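Local atomic coordinates of VESB protease (PDB entry 4LK4), a protein that probably cleaves peptide bonds as a secreted, trypsin-like serine endopeptidase of the S1 family, its protease domain followed by an immunoglobulin-like domain. Residues 293-299 against 311-316. The protein carries 1 engineered substitution. Residues are numbered along the deposited sequence; the frame is centred on the assembly and turned at random.
Sequences SVLSDGC and CSVEVA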
loop_
_atom_site.group_PDB
_atom_site.type_symbol
_atom_site.label_atom_id
_atom_site.label_comp_id
_atom_site.label_asym_id
_atom_site.label_seq_id
_atom_site.Cartn_x
_atom_site.Cartn_y
_atom_site.Cartn_z
ATOM N N SER A 293 14.204 -21.996 -10.122
ATOM C CA SER A 293 13.582 -23.272 -10.423
ATOM C C SER A 293 12.327 -23.438 -9.567
ATOM O O SER A 293 12.206 -22.824 -8.510
ATOM C CB SER A 293 14.581 -24.429 -10.217
ATOM O OG SER A 293 15.299 -24.348 -8.980
ATOM N N VAL A 294 11.382 -24.238 -10.050
ATOM C CA VAL A 294 10.153 -24.543 -9.327
ATOM C C VAL A 294 10.232 -25.963 -8.797
ATOM O O VAL A 294 10.119 -26.901 -9.553
ATOM C CB VAL A 294 8.923 -24.454 -10.253
ATOM C CG1 VAL A 294 7.643 -24.817 -9.498
ATOM C CG2 VAL A 294 8.829 -23.069 -10.855
ATOM N N LEU A 295 10.409 -26.138 -7.500
ATOM C CA LEU A 295 10.490 -27.489 -6.952
ATOM C C LEU A 295 9.142 -28.185 -6.935
ATOM O O LEU A 295 9.068 -29.389 -7.055
ATOM C CB LEU A 295 11.047 -27.451 -5.536
ATOM C CG LEU A 295 12.399 -26.755 -5.404
ATOM C CD1 LEU A 295 12.973 -27.006 -4.020
ATOM C CD2 LEU A 295 13.366 -27.215 -6.489
ATOM N N SER A 296 8.080 -27.417 -6.782
ATOM C CA SER A 296 6.748 -27.961 -6.589
ATOM C C SER A 296 5.762 -26.864 -6.965
ATOM O O SER A 296 5.920 -25.741 -6.527
ATOM C CB SER A 296 6.556 -28.337 -5.117
ATOM O OG SER A 296 5.482 -29.249 -4.966
ATOM N N ASP A 297 4.780 -27.191 -7.805
ATOM C CA ASP A 297 3.723 -26.264 -8.192
ATOM C C ASP A 297 2.386 -26.899 -7.858
ATOM O O ASP A 297 1.787 -27.568 -8.687
ATOM C CB ASP A 297 3.807 -25.937 -9.685
ATOM C CG ASP A 297 2.742 -24.927 -10.146
ATOM O OD1 ASP A 297 1.810 -24.574 -9.399
ATOM O OD2 ASP A 297 2.843 -24.482 -11.294
ATOM N N GLY A 298 1.932 -26.678 -6.631
ATOM C CA GLY A 298 0.636 -27.158 -6.187
ATOM C C GLY A 298 -0.516 -26.629 -7.016
ATOM O O GLY A 298 -1.519 -27.312 -7.192
ATOM N N CYS A 299 -0.385 -25.414 -7.538
ATOM C CA CYS A 299 -1.476 -24.831 -8.300
ATOM C C CYS A 299 -1.699 -25.619 -9.577
ATOM O O CYS A 299 -2.828 -25.707 -10.050
ATOM C CB CYS A 299 -1.227 -23.365 -8.611
ATOM S SG CYS A 299 -1.105 -22.329 -7.138
ATOM N N CYS A 311 -3.625 -22.895 -3.065
ATOM C CA CYS A 311 -2.616 -23.735 -3.666
ATOM C C CYS A 311 -1.304 -23.056 -3.421
ATOM O O CYS A 311 -1.248 -21.844 -3.251
ATOM C CB CYS A 311 -2.842 -23.945 -5.170
ATOM S SG CYS A 311 -2.892 -22.442 -6.172
ATOM N N SER A 312 -0.250 -23.847 -3.392
ATOM C CA SER A 312 1.054 -23.351 -3.048
ATOM C C SER A 312 2.034 -23.742 -4.112
ATOM O O SER A 312 1.843 -24.725 -4.832
ATOM C CB SER A 312 1.495 -23.909 -1.698
ATOM O OG SER A 312 0.538 -23.596 -0.696
ATOM N N VAL A 313 3.091 -22.959 -4.189
ATOM C CA VAL A 313 4.162 -23.177 -5.111
ATOM C C VAL A 313 5.432 -23.086 -4.299
ATOM O O VAL A 313 5.538 -22.243 -3.407
ATOM C CB VAL A 313 4.139 -22.065 -6.160
ATOM C CG1 VAL A 313 5.462 -21.983 -6.893
ATOM C CG2 VAL A 313 2.998 -22.296 -7.139
ATOM N N GLU A 314 6.395 -23.944 -4.598
ATOM C CA GLU A 314 7.649 -23.977 -3.838
ATOM C C GLU A 314 8.809 -23.734 -4.798
ATOM O O GLU A 314 9.058 -24.529 -5.700
ATOM C CB GLU A 314 7.781 -25.297 -3.098
ATOM C CG GLU A 314 8.712 -25.279 -1.892
ATOM C CD GLU A 314 9.131 -26.690 -1.428
ATOM O OE1 GLU A 314 8.812 -27.730 -2.092
ATOM O OE2 GLU A 314 9.809 -26.760 -0.385
ATOM N N VAL A 315 9.484 -22.601 -4.632
ATOM C CA VAL A 315 10.499 -22.182 -5.582
ATOM C C VAL A 315 11.854 -22.188 -4.953
ATOM O O VAL A 315 11.978 -22.149 -3.744
ATOM C CB VAL A 315 10.228 -20.780 -6.156
ATOM C CG1 VAL A 315 8.820 -20.725 -6.714
ATOM C CG2 VAL A 315 10.448 -19.686 -5.128
ATOM N N ALA A 316 12.866 -22.222 -5.803
ATOM C CA ALA A 316 14.230 -22.264 -5.341
ATOM C C ALA A 316 15.164 -21.386 -6.156
ATOM O O ALA A 316 14.889 -21.044 -7.300
ATOM C CB ALA A 316 14.735 -23.702 -5.323
#
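A classic beta bulge, followed at the strand's end by a disulfide, joins the edge strand 292-297 to its antiparallel neighbour 310-319 in the Ig-like domain of this protease. Ser293 and Ala316 form a regular hydrogen-bonded pair, Ala316 N lying 2.9 Å from Ser293 O. The register then slips by one, for Leu295 and Ser296 both face Glu314. Glu314 O receives Ser296 N in its carbonyl plane, on a lone pair, at 3.2 Å, and a weak bond from Leu295 N. Order returns at once: Glu314 N reaches Ser296 O at 2.7 Å, nearly straight (174°). At the bulge the Leu295 side chain lies against Ala316, with CG 3.8 Å from its CB, while the extended Glu314 chain runs beside Ser296 and brings OE1 to 3.8 Å from Ser296 CB. With CG anti to the backbone N (chi1 -178°), the Asp297 carboxylate lies alongside Val313, OD1 meeting Val313 CG2 at 3.4 Å. Asp297 is the N-cap of helix 298-302, its OD1 capping a backbone N in the first turn, and its OD2 is hydrogen-bonded to Tyr280 OH. Just inside that helix, Cys299 SG is linked to Cys311 SG at 2.0 Å (chi3 83°), a covalent tie between helix start and strand. Strand 310-319 pairs along its other edge with strand 262-272, while Phe285 from a loop and Leu331 from strand 324-335 pack against Val313.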